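Local coordinates for protein congerin-2 (Conger myriaster, PDB 1IS3) that binds beta-galactosides such as lactose as a homodimeric galectin, although its physiological role is not yet known, at residues N26-S31 and A124-L129; H47-G52 and F80-H85; W69-R74 and P110-D115. All blocks are in the same frame, centred on the assembly; numbering follows the deposited sequence.

Contact 1 of 3, residues N26-S31 and A124-L129; sequences NATRFS and AGDARL. With GAL (beta-D-galactopyranose), chain B.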
loop_
_atom_site.group_PDB
_atom_site.type_symbol
_atom_site.label_atom_id
_atom_site.label_comp_id
_atom_site.label_asym_id
_atom_site.label_seq_id
_atom_site.Cartn_x
_atom_site.Cartn_y
_atom_site.Cartn_z
ATOM N N ASN A 26 -23.204 -7.940 -7.873
ATOM C CA ASN A 26 -23.224 -9.391 -7.787
ATOM C C ASN A 26 -22.203 -10.082 -6.900
ATOM O O ASN A 26 -21.962 -11.288 -7.011
ATOM C CB ASN A 26 -23.237 -10.047 -9.187
ATOM C CG ASN A 26 -24.291 -9.451 -10.134
ATOM O OD1 ASN A 26 -25.417 -9.123 -9.742
ATOM N ND2 ASN A 26 -23.913 -9.236 -11.386
ATOM N N ALA A 27 -21.621 -9.320 -5.970
ATOM C CA ALA A 27 -20.618 -9.846 -5.057
ATOM C C ALA A 27 -21.215 -10.959 -4.214
ATOM O O ALA A 27 -22.347 -10.878 -3.762
ATOM C CB ALA A 27 -20.105 -8.776 -4.067
ATOM N N THR A 28 -20.445 -12.003 -3.975
ATOM C CA THR A 28 -20.783 -13.100 -3.063
ATOM C C THR A 28 -20.228 -12.669 -1.663
ATOM O O THR A 28 -20.942 -12.638 -0.651
ATOM C CB THR A 28 -20.119 -14.225 -3.952
ATOM O OG1 THR A 28 -21.056 -15.273 -4.164
ATOM C CG2 THR A 28 -18.774 -14.540 -3.465
ATOM N N ARG A 29 -18.937 -12.298 -1.582
ATOM C CA ARG A 29 -18.240 -11.906 -0.357
ATOM C C ARG A 29 -16.897 -11.267 -0.716
ATOM O O ARG A 29 -16.340 -11.510 -1.801
ATOM C CB ARG A 29 -17.992 -13.138 0.531
ATOM C CG ARG A 29 -17.166 -14.182 -0.207
ATOM C CD ARG A 29 -17.144 -15.583 0.354
ATOM N NE ARG A 29 -16.308 -15.692 1.506
ATOM C CZ ARG A 29 -15.368 -16.643 1.692
ATOM N NH1 ARG A 29 -14.700 -16.613 2.824
ATOM N NH2 ARG A 29 -15.037 -17.586 0.825
ATOM N N PHE A 30 -16.338 -10.466 0.152
ATOM C CA PHE A 30 -14.959 -9.996 -0.026
ATOM C C PHE A 30 -14.387 -9.867 1.389
ATOM O O PHE A 30 -15.142 -9.709 2.365
ATOM C CB PHE A 30 -14.855 -8.639 -0.739
ATOM C CG PHE A 30 -15.319 -7.406 0.022
ATOM C CD1 PHE A 30 -16.680 -7.045 0.009
ATOM C CD2 PHE A 30 -14.390 -6.639 0.754
ATOM C CE1 PHE A 30 -17.112 -5.921 0.740
ATOM C CE2 PHE A 30 -14.833 -5.526 1.469
ATOM C CZ PHE A 30 -16.194 -5.171 1.469
ATOM N N SER A 31 -13.071 -9.917 1.554
ATOM C CA SER A 31 -12.507 -9.759 2.890
ATOM C C SER A 31 -11.376 -8.746 2.945
ATOM O O SER A 31 -10.722 -8.534 1.921
ATOM C CB SER A 31 -11.986 -11.099 3.417
ATOM O OG SER A 31 -10.993 -11.744 2.632
ATOM N N ALA A 124 -9.321 -9.456 -0.640
ATOM C CA ALA A 124 -9.561 -10.575 -1.533
ATOM C C ALA A 124 -11.075 -10.669 -1.804
ATOM O O ALA A 124 -11.909 -10.121 -1.083
ATOM C CB ALA A 124 -9.087 -11.873 -0.902
ATOM N N GLY A 125 -11.454 -11.364 -2.875
ATOM C CA GLY A 125 -12.859 -11.557 -3.223
ATOM C C GLY A 125 -13.476 -10.453 -4.108
ATOM O O GLY A 125 -12.796 -9.745 -4.864
ATOM N N ASP A 126 -14.794 -10.274 -4.001
ATOM C CA ASP A 126 -15.550 -9.466 -4.936
ATOM C C ASP A 126 -15.716 -7.974 -4.622
ATOM O O ASP A 126 -16.828 -7.438 -4.428
ATOM C CB ASP A 126 -16.915 -10.083 -5.092
ATOM C CG ASP A 126 -16.934 -11.496 -5.644
ATOM O OD1 ASP A 126 -17.876 -12.215 -5.305
ATOM O OD2 ASP A 126 -16.042 -11.900 -6.401
ATOM N N ALA A 127 -14.563 -7.298 -4.597
ATOM C CA ALA A 127 -14.489 -5.855 -4.347
ATOM C C ALA A 127 -13.135 -5.341 -4.859
ATOM O O ALA A 127 -12.287 -6.110 -5.334
ATOM C CB ALA A 127 -14.597 -5.523 -2.854
ATOM N N ARG A 128 -12.958 -4.037 -4.880
ATOM C CA ARG A 128 -11.688 -3.470 -5.273
ATOM C C ARG A 128 -11.390 -2.324 -4.341
ATOM O O ARG A 128 -12.321 -1.759 -3.750
ATOM C CB ARG A 128 -11.781 -3.006 -6.722
ATOM C CG ARG A 128 -12.845 -1.990 -7.018
ATOM C CD ARG A 128 -13.037 -1.918 -8.533
ATOM N NE ARG A 128 -14.180 -1.073 -8.864
ATOM C CZ ARG A 128 -14.066 0.264 -9.003
ATOM N NH1 ARG A 128 -12.876 0.899 -8.856
ATOM N NH2 ARG A 128 -15.178 0.999 -9.228
ATOM N N LEU A 129 -10.113 -2.011 -4.169
ATOM C CA LEU A 129 -9.748 -0.867 -3.343
ATOM C C LEU A 129 -9.455 0.334 -4.236
ATOM O O LEU A 129 -9.001 0.184 -5.372
ATOM C CB LEU A 129 -8.495 -1.153 -2.468
ATOM C CG LEU A 129 -8.591 -2.168 -1.307
ATOM C CD1 LEU A 129 -7.264 -2.316 -0.551
ATOM C CD2 LEU A 129 -9.723 -1.688 -0.375
HETATM C C1 GAL B . -14.874 -20.163 6.157
HETATM C C2 GAL B . -14.418 -19.638 4.802
HETATM C C3 GAL B . -13.047 -18.987 4.909
HETATM C C4 GAL B . -13.052 -17.925 6.013
HETATM C C5 GAL B . -13.531 -18.562 7.311
HETATM C C6 GAL B . -13.604 -17.577 8.446
HETATM O O2 GAL B . -14.358 -20.709 3.880
HETATM O O3 GAL B . -12.705 -18.394 3.666
HETATM O O4 GAL B . -13.902 -16.839 5.663
HETATM O O5 GAL B . -14.848 -19.116 7.137
HETATM O O6 GAL B . -13.978 -18.224 9.649
HETATM O O HOH W 1 -19.594 -12.379 -8.309
#

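Contact 2 of 3, residues H47-G52 and F80-H85; sequences HRFSYG and FTKGDH. With GAL (beta-D-galactopyranose), chain B; BGC (beta-D-glucopyranose), chain C.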
loop_
_atom_site.group_PDB
_atom_site.type_symbol
_atom_site.label_atom_id
_atom_site.label_comp_id
_atom_site.label_asym_id
_atom_site.label_seq_id
_atom_site.Cartn_x
_atom_site.Cartn_y
_atom_site.Cartn_z
ATOM N N HIS A 47 -16.969 -10.123 4.447
ATOM C CA HIS A 47 -18.212 -9.396 4.252
ATOM C C HIS A 47 -19.053 -10.293 3.368
ATOM O O HIS A 47 -18.750 -10.424 2.175
ATOM C CB HIS A 47 -17.985 -8.042 3.544
ATOM C CG HIS A 47 -16.958 -7.154 4.216
ATOM N ND1 HIS A 47 -15.638 -7.397 4.304
ATOM C CD2 HIS A 47 -17.199 -5.921 4.759
ATOM C CE1 HIS A 47 -15.062 -6.356 4.869
ATOM N NE2 HIS A 47 -16.012 -5.488 5.128
ATOM N N ARG A 48 -20.072 -10.953 3.930
ATOM C CA ARG A 48 -20.797 -11.971 3.173
ATOM C C ARG A 48 -22.169 -11.490 2.743
ATOM O O ARG A 48 -23.059 -11.289 3.586
ATOM C CB ARG A 48 -20.948 -13.231 4.020
ATOM C CG ARG A 48 -19.594 -13.905 4.268
ATOM C CD ARG A 48 -19.674 -15.071 5.268
ATOM N NE ARG A 48 -18.336 -15.629 5.525
ATOM C CZ ARG A 48 -18.074 -16.790 6.148
ATOM N NH1 ARG A 48 -16.810 -17.213 6.329
ATOM N NH2 ARG A 48 -19.081 -17.506 6.619
ATOM N N PHE A 49 -22.316 -11.301 1.427
ATOM C CA PHE A 49 -23.598 -10.932 0.852
ATOM C C PHE A 49 -24.405 -12.201 0.696
ATOM O O PHE A 49 -25.573 -12.230 1.108
ATOM C CB PHE A 49 -23.439 -10.281 -0.511
ATOM C CG PHE A 49 -22.781 -8.930 -0.293
ATOM C CD1 PHE A 49 -21.372 -8.840 -0.286
ATOM C CD2 PHE A 49 -23.587 -7.794 -0.037
ATOM C CE1 PHE A 49 -20.773 -7.614 -0.012
ATOM C CE2 PHE A 49 -22.961 -6.562 0.234
ATOM C CZ PHE A 49 -21.565 -6.474 0.249
ATOM N N SER A 50 -23.803 -13.233 0.084
ATOM C CA SER A 50 -24.441 -14.546 0.021
ATOM C C SER A 50 -23.339 -15.598 -0.058
ATOM O O SER A 50 -22.615 -15.700 -1.053
ATOM C CB SER A 50 -25.382 -14.635 -1.211
ATOM O OG SER A 50 -26.221 -15.799 -1.218
ATOM N N TYR A 51 -23.199 -16.339 1.036
ATOM C CA TYR A 51 -22.169 -17.356 1.109
ATOM C C TYR A 51 -22.726 -18.461 1.956
ATOM O O TYR A 51 -22.842 -18.315 3.177
ATOM C CB TYR A 51 -20.877 -16.773 1.754
ATOM C CG TYR A 51 -19.768 -17.802 1.943
ATOM C CD1 TYR A 51 -19.161 -18.408 0.835
ATOM C CD2 TYR A 51 -19.355 -18.139 3.224
ATOM C CE1 TYR A 51 -18.137 -19.347 1.006
ATOM C CE2 TYR A 51 -18.334 -19.076 3.416
ATOM C CZ TYR A 51 -17.731 -19.669 2.301
ATOM O OH TYR A 51 -16.709 -20.574 2.512
ATOM N N GLY A 52 -23.049 -19.589 1.345
ATOM C CA GLY A 52 -23.656 -20.703 2.076
ATOM C C GLY A 52 -24.962 -20.217 2.676
ATOM O O GLY A 52 -25.754 -19.591 1.966
ATOM N N PHE A 80 -23.418 -2.343 4.017
ATOM C CA PHE A 80 -22.720 -2.487 2.758
ATOM C C PHE A 80 -23.759 -2.739 1.689
ATOM O O PHE A 80 -24.727 -3.462 1.959
ATOM C CB PHE A 80 -21.746 -3.687 2.789
ATOM C CG PHE A 80 -20.705 -3.537 3.876
ATOM C CD1 PHE A 80 -19.596 -2.718 3.669
ATOM C CD2 PHE A 80 -20.900 -4.149 5.118
ATOM C CE1 PHE A 80 -18.688 -2.500 4.724
ATOM C CE2 PHE A 80 -19.997 -3.925 6.149
ATOM C CZ PHE A 80 -18.896 -3.103 5.964
ATOM N N THR A 81 -23.578 -2.175 0.500
ATOM C CA THR A 81 -24.442 -2.438 -0.618
ATOM C C THR A 81 -23.605 -2.830 -1.828
ATOM O O THR A 81 -22.590 -2.184 -2.115
ATOM C CB THR A 81 -25.285 -1.184 -0.924
ATOM O OG1 THR A 81 -26.062 -0.928 0.235
ATOM C CG2 THR A 81 -26.225 -1.364 -2.110
ATOM N N LYS A 82 -23.987 -3.878 -2.557
ATOM C CA LYS A 82 -23.302 -4.250 -3.794
ATOM C C LYS A 82 -23.328 -3.086 -4.800
ATOM O O LYS A 82 -24.360 -2.422 -4.949
ATOM C CB LYS A 82 -23.983 -5.459 -4.425
ATOM C CG LYS A 82 -23.807 -6.741 -3.597
ATOM C CD LYS A 82 -24.433 -8.002 -4.213
ATOM C CE LYS A 82 -25.945 -7.967 -4.080
ATOM N NZ LYS A 82 -26.564 -9.118 -4.705
ATOM N N GLY A 83 -22.184 -2.830 -5.445
ATOM C CA GLY A 83 -22.015 -1.754 -6.401
ATOM C C GLY A 83 -21.640 -0.422 -5.742
ATOM O O GLY A 83 -21.329 0.564 -6.447
ATOM N N ASP A 84 -21.639 -0.335 -4.413
ATOM C CA ASP A 84 -21.371 0.905 -3.706
ATOM C C ASP A 84 -20.015 0.963 -3.020
ATOM O O ASP A 84 -19.372 -0.052 -2.791
ATOM C CB ASP A 84 -22.470 1.135 -2.671
ATOM C CG ASP A 84 -23.838 1.510 -3.261
ATOM O OD1 ASP A 84 -24.780 1.698 -2.478
ATOM O OD2 ASP A 84 -23.979 1.648 -4.480
ATOM N N HIS A 85 -19.590 2.180 -2.684
ATOM C CA HIS A 85 -18.346 2.422 -1.975
ATOM C C HIS A 85 -18.442 2.067 -0.497
ATOM O O HIS A 85 -19.541 2.037 0.091
ATOM C CB HIS A 85 -17.936 3.891 -2.034
ATOM C CG HIS A 85 -17.584 4.266 -3.453
ATOM N ND1 HIS A 85 -16.393 4.483 -4.007
ATOM C CD2 HIS A 85 -18.530 4.416 -4.444
ATOM C CE1 HIS A 85 -16.580 4.750 -5.291
ATOM N NE2 HIS A 85 -17.878 4.703 -5.547
HETATM C C1 GAL B . -14.874 -20.163 6.157
HETATM C C2 GAL B . -14.418 -19.638 4.802
HETATM C C3 GAL B . -13.047 -18.987 4.909
HETATM C C4 GAL B . -13.052 -17.925 6.013
HETATM C C5 GAL B . -13.531 -18.562 7.311
HETATM C C6 GAL B . -13.604 -17.577 8.446
HETATM O O2 GAL B . -14.358 -20.709 3.880
HETATM O O3 GAL B . -12.705 -18.394 3.666
HETATM O O4 GAL B . -13.902 -16.839 5.663
HETATM O O5 GAL B . -14.848 -19.116 7.137
HETATM O O6 GAL B . -13.978 -18.224 9.649
HETATM C C2 BGC C . -18.668 -21.765 8.604
HETATM C C3 BGC C . -18.067 -20.857 7.532
HETATM C C4 BGC C . -16.705 -21.401 7.116
HETATM C C5 BGC C . -16.847 -22.863 6.656
HETATM C C6 BGC C . -15.516 -23.506 6.334
HETATM C C1 BGC C . -18.762 -23.186 8.054
HETATM O O1 BGC C . -19.266 -24.027 9.034
HETATM O O2 BGC C . -19.960 -21.303 8.968
HETATM O O3 BGC C . -17.939 -19.539 8.032
HETATM O O4 BGC C . -16.183 -20.607 6.035
HETATM O O5 BGC C . -17.455 -23.655 7.697
HETATM O O6 BGC C . -14.637 -23.439 7.449
#

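Contact 3 of 3, residues W69-R74 and P110-D115; sequences WQQEER and PNRNKD. With GAL (beta-D-galactopyranose), chain B; BGC (beta-D-glucopyranose), chain C.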
loop_
_atom_site.group_PDB
_atom_site.type_symbol
_atom_site.label_atom_id
_atom_site.label_comp_id
_atom_site.label_asym_id
_atom_site.label_seq_id
_atom_site.Cartn_x
_atom_site.Cartn_y
_atom_site.Cartn_z
ATOM N N TRP A 69 -8.185 -22.140 10.290
ATOM C CA TRP A 69 -9.061 -21.131 10.859
ATOM C C TRP A 69 -9.380 -21.434 12.311
ATOM O O TRP A 69 -9.546 -22.604 12.666
ATOM C CB TRP A 69 -10.349 -21.050 10.004
ATOM C CG TRP A 69 -10.101 -20.429 8.619
ATOM C CD1 TRP A 69 -10.071 -21.200 7.480
ATOM C CD2 TRP A 69 -9.824 -19.091 8.347
ATOM N NE1 TRP A 69 -9.773 -20.374 6.488
ATOM C CE2 TRP A 69 -9.620 -19.110 6.950
ATOM C CE3 TRP A 69 -9.709 -17.888 9.064
ATOM C CZ2 TRP A 69 -9.298 -17.909 6.280
ATOM C CZ3 TRP A 69 -9.388 -16.713 8.389
ATOM C CH2 TRP A 69 -9.186 -16.729 7.010
ATOM N N GLN A 70 -9.440 -20.402 13.148
ATOM C CA GLN A 70 -9.698 -20.537 14.564
ATOM C C GLN A 70 -11.186 -20.304 14.849
ATOM O O GLN A 70 -12.013 -20.659 13.996
ATOM C CB GLN A 70 -8.767 -19.553 15.292
ATOM C CG GLN A 70 -7.294 -19.953 15.004
ATOM C CD GLN A 70 -6.958 -21.436 15.275
ATOM O OE1 GLN A 70 -7.042 -21.891 16.418
ATOM N NE2 GLN A 70 -6.579 -22.240 14.284
ATOM N N GLN A 71 -11.572 -19.739 15.989
ATOM C CA GLN A 71 -12.980 -19.590 16.327
ATOM C C GLN A 71 -13.533 -18.317 15.650
ATOM O O GLN A 71 -13.022 -17.216 15.843
ATOM C CB GLN A 71 -13.031 -19.528 17.845
ATOM C CG GLN A 71 -14.410 -19.382 18.452
ATOM C CD GLN A 71 -14.622 -18.165 19.389
ATOM O OE1 GLN A 71 -14.265 -18.152 20.586
ATOM N NE2 GLN A 71 -15.271 -17.093 18.899
ATOM N N GLU A 72 -14.582 -18.457 14.844
ATOM C CA GLU A 72 -15.268 -17.320 14.197
ATOM C C GLU A 72 -16.043 -16.439 15.163
ATOM O O GLU A 72 -16.647 -16.946 16.129
ATOM C CB GLU A 72 -16.358 -17.690 13.217
ATOM C CG GLU A 72 -15.915 -18.648 12.188
ATOM C CD GLU A 72 -16.969 -18.918 11.135
ATOM O OE1 GLU A 72 -18.175 -18.881 11.391
ATOM O OE2 GLU A 72 -16.530 -19.181 10.034
ATOM N N GLU A 73 -16.064 -15.145 14.911
ATOM C CA GLU A 73 -16.904 -14.204 15.618
ATOM C C GLU A 73 -17.750 -13.608 14.529
ATOM O O GLU A 73 -17.288 -13.455 13.393
ATOM C CB GLU A 73 -16.062 -13.146 16.295
ATOM C CG GLU A 73 -15.541 -13.879 17.558
ATOM C CD GLU A 73 -14.805 -13.092 18.636
ATOM O OE1 GLU A 73 -14.019 -13.712 19.384
ATOM O OE2 GLU A 73 -15.013 -11.872 18.730
ATOM N N ARG A 74 -19.029 -13.383 14.798
ATOM C CA ARG A 74 -19.945 -12.834 13.794
ATOM C C ARG A 74 -20.617 -11.538 14.195
ATOM O O ARG A 74 -20.825 -11.301 15.388
ATOM C CB ARG A 74 -21.025 -13.844 13.463
ATOM C CG ARG A 74 -20.427 -15.004 12.680
ATOM C CD ARG A 74 -21.157 -16.332 12.842
ATOM N NE ARG A 74 -20.612 -17.331 11.922
ATOM C CZ ARG A 74 -21.055 -17.393 10.656
ATOM N NH1 ARG A 74 -22.000 -16.546 10.232
ATOM N NH2 ARG A 74 -20.555 -18.292 9.799
ATOM N N PRO A 110 -10.402 -9.768 19.183
ATOM C CA PRO A 110 -9.158 -9.946 19.913
ATOM C C PRO A 110 -7.915 -10.075 19.014
ATOM O O PRO A 110 -7.919 -10.686 17.933
ATOM C CB PRO A 110 -9.406 -11.200 20.744
ATOM C CG PRO A 110 -10.337 -12.001 19.879
ATOM C CD PRO A 110 -11.287 -10.929 19.353
ATOM N N ASN A 111 -6.825 -9.517 19.522
ATOM C CA ASN A 111 -5.506 -9.702 18.908
ATOM C C ASN A 111 -4.983 -10.989 19.550
ATOM O O ASN A 111 -4.269 -10.965 20.557
ATOM C CB ASN A 111 -4.626 -8.520 19.266
ATOM C CG ASN A 111 -3.245 -8.551 18.659
ATOM O OD1 ASN A 111 -2.597 -7.511 18.630
ATOM N ND2 ASN A 111 -2.715 -9.622 18.132
ATOM N N ARG A 112 -5.330 -12.126 18.977
ATOM C CA ARG A 112 -5.065 -13.439 19.545
ATOM C C ARG A 112 -3.608 -13.803 19.711
ATOM O O ARG A 112 -3.223 -14.488 20.665
ATOM C CB ARG A 112 -5.748 -14.481 18.681
ATOM C CG ARG A 112 -7.262 -14.360 18.805
ATOM C CD ARG A 112 -7.988 -15.260 17.820
ATOM N NE ARG A 112 -9.416 -15.311 18.115
ATOM C CZ ARG A 112 -10.330 -15.814 17.288
ATOM N NH1 ARG A 112 -11.596 -15.789 17.688
ATOM N NH2 ARG A 112 -10.016 -16.293 16.093
ATOM N N ASN A 113 -2.715 -13.358 18.838
ATOM C CA ASN A 113 -1.312 -13.701 19.028
ATOM C C ASN A 113 -0.558 -12.646 19.804
ATOM O O ASN A 113 0.625 -12.822 20.060
ATOM C CB ASN A 113 -0.572 -13.865 17.715
ATOM C CG ASN A 113 -1.281 -14.633 16.633
ATOM O OD1 ASN A 113 -1.007 -14.308 15.470
ATOM N ND2 ASN A 113 -2.232 -15.545 16.855
ATOM N N LYS A 114 -1.188 -11.537 20.197
ATOM C CA LYS A 114 -0.576 -10.415 20.901
ATOM C C LYS A 114 0.529 -9.761 20.045
ATOM O O LYS A 114 1.550 -9.292 20.542
ATOM C CB LYS A 114 -0.012 -10.898 22.261
ATOM C CG LYS A 114 -1.029 -11.467 23.261
ATOM C CD LYS A 114 -1.606 -10.331 24.082
ATOM C CE LYS A 114 -0.583 -9.608 24.999
ATOM N NZ LYS A 114 0.013 -10.417 26.068
ATOM N N ASP A 115 0.338 -9.744 18.720
ATOM C CA ASP A 115 1.290 -9.140 17.790
ATOM C C ASP A 115 1.337 -7.618 17.862
ATOM O O ASP A 115 0.339 -6.954 18.113
ATOM C CB ASP A 115 0.954 -9.529 16.353
ATOM C CG ASP A 115 1.201 -10.997 16.021
ATOM O OD1 ASP A 115 0.335 -11.640 15.424
ATOM O OD2 ASP A 115 2.260 -11.503 16.353
HETATM C C1 GAL B . -14.874 -20.163 6.157
HETATM C C2 GAL B . -14.418 -19.638 4.802
HETATM C C3 GAL B . -13.047 -18.987 4.909
HETATM C C4 GAL B . -13.052 -17.925 6.013
HETATM C C5 GAL B . -13.531 -18.562 7.311
HETATM C C6 GAL B . -13.604 -17.577 8.446
HETATM O O2 GAL B . -14.358 -20.709 3.880
HETATM O O3 GAL B . -12.705 -18.394 3.666
HETATM O O4 GAL B . -13.902 -16.839 5.663
HETATM O O5 GAL B . -14.848 -19.116 7.137
HETATM O O6 GAL B . -13.978 -18.224 9.649
HETATM C C2 BGC C . -18.668 -21.765 8.604
HETATM C C3 BGC C . -18.067 -20.857 7.532
HETATM C C4 BGC C . -16.705 -21.401 7.116
HETATM C C5 BGC C . -16.847 -22.863 6.656
HETATM C C6 BGC C . -15.516 -23.506 6.334
HETATM C C1 BGC C . -18.762 -23.186 8.054
HETATM O O1 BGC C . -19.266 -24.027 9.034
HETATM O O2 BGC C . -19.960 -21.303 8.968
HETATM O O3 BGC C . -17.939 -19.539 8.032
HETATM O O4 BGC C . -16.183 -20.607 6.035
HETATM O O5 BGC C . -17.455 -23.655 7.697
HETATM O O6 BGC C . -14.637 -23.439 7.449
#

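Contact 1 of 3, residues N26-S31 and A124-L129
Ala-127 sets its methyl over one face of the Phe-30 ring. CB lies 3.9 Å from the ring centroid, nearer the rim than the middle, and makes a CH-pi contact. The closest ring atom is CG of Phe-30, 3.5 Å from CB of Ala-127. Phe-30 CG sits between the backbone N and the carbonyl carbon (chi1 70°), which leads the end of the ring away from residues 124-129, toward Leu-123 and Val-23. The backbones pair as antiparallel strands. Ser-31 and Ala-124 form a hydrogen-bonded pair, with Ser-31 N 2.9 Å from Ala-124 O and Ala-124 N 3.1 Å from Ser-31 O. Their side chains share one face of the sheet. Phe-30 and Gly-125 follow as a non-hydrogen-bonded pair. Gly-125 has a positive phi, and its CA comes within 4.1 Å of Phe-30 CA.

Beyond this pair the chain turns at Asp-126, the centre of an inverse gamma turn. Asp-126 N still donates to Arg-29 O at 3.0 Å. Its carboxylate takes up a further backbone N-H, just before strand 29-34 begins: OD1 accepts from Thr-28 N at 2.9 Å through its anti lone pair, in a nearly straight bond (177°). The aspartate thereby ties the loop before strand 29-34 to the turn. Arg-29 points the other way, and its NH1 donates to O3 of the bound galactose at 2.8 Å. Asp-46 forms a salt bridge with the same nitrogen and probably helps to position it.

The contact lies at one end of the galectin beta-sandwich. Strands 29-34 and 117-125 are neighbours in the sugar-binding sheet. Strand 127-134 is an outermost strand of the other sheet within this chain, beside strand 17-23; Leu-129 packs on Ile-9 of the second subunit.

Contact 2 of 3, residues H47-G52 and F80-H85
His-47 turns the edge of its imidazole toward the face of Phe-80, in a T-shaped pair. The planes stand at 89° and the centroids are 4.8 Å apart. CD2 is the leading atom and comes within 3.5 Å of Phe-80 CZ, above the ring and offset toward its rim. His-47 CG lies anti to the carbonyl carbon (chi1 -54°), which carries the ring across to the 80-85 loop. Its ND1 is held by the carbonyl oxygen of Phe-30, which probably limits rotation of the imidazole.

Phe-49 meets the same loop in two ways. Its CZ touches Phe-80 CB at 3.8 Å, with the two side chains roughly perpendicular. Over one face of its ring lies CG of Lys-82, 4.0 Å from the centroid, in a CH-pi contact. Here the two side chains run antiparallel past one another, and the aliphatic part of the lysine does the covering. Lys-82 belongs to a type II turn from Thr-81 to Asp-84, in which Gly-83 takes a positive phi.

This aromatic layer fills one end of the galectin sandwich, behind the sugar-binding sheet. Phe-78 meets both phenylalanines edge-to-face. Strand 40-48 thus has two sides: His-47 faces the interior, while Arg-48 reaches the bound lactose.

The extended Arg-48 places its guanidinium edge along the disaccharide. NH2 donates to glucose O3 at 2.7 Å, and NH1 reaches galactose O5 at 2.9 Å and O4 at 3.0 Å. Asp-46 and Asp-54 form salt bridges with the guanidinium and probably help to fix its plane. Tyr-51 lays CD2 over one face of that group, and its OH shares a 2.7 Å hydrogen bond with galactose O2.

Contact 3 of 3, residues W69-R74 and P110-D115
The rim of the galactoside site carries this contact, where Arg-112 from the loop after strand 106-110 reaches the backbone of the sugar-binding segment 69-74. The arginine chain is extended from CG to NE, and its guanidinium meets Gln-71 O edge-on. NH1 donates to that oxygen at 2.7 Å, with the acceptor close to the guanidinium plane. NH2 of Arg-112 adds a weak bond to the same oxygen, and is also bound by Asn-61 and Ser-62. Glu-73 comes from the opposite direction: its OE1 lies 3.6 Å from Arg-112 NH1, a long salt bridge with the carboxylate and guanidinium planes 71° apart. Pro-110 CD packs beside the same carboxylate, 3.9 Å from Glu-73 OE2.

On the sugar side, galactose C4 lies over one face of the Trp-69 ring, 3.7 Å from CE2. Glu-72 OE2 accepts from galactose O6 at 2.8 Å, and from glucose O3 at a distance short enough to be treated with caution. In the conformer described here, NE and NH2 of Arg-74 both bond to Glu-72 OE1, with NH2 at 2.9 Å. This salt bridge probably steadies the carboxylate between the two sugars. A tryptophan face against galactose, beside a glutamate that binds both sugars and is itself held by arginine, is typical of the galectin carbohydrate-recognition site.

Contacts 1 and 2 are neighbours at one end of the sandwich, with centres about 7 Å apart, and are joined by backbone pairing of strands 29-34 and 40-48. Contact 2 is the buried one and rests on aromatic and aliphatic packing. Contact 1 is partly buried and depends more on backbone bonds and one aspartate. Contact 3 is a surface contact, resting on an arginine bonded to a backbone carbonyl, with a long salt bridge beside it; its centre lies about 23 Å from that of contact 2. All three reach the same sheet and touch the galactose; contacts 2 and 3 also touch the glucose. Across the site, Arg-48 of contact 2 nears Arg-74 of contact 3.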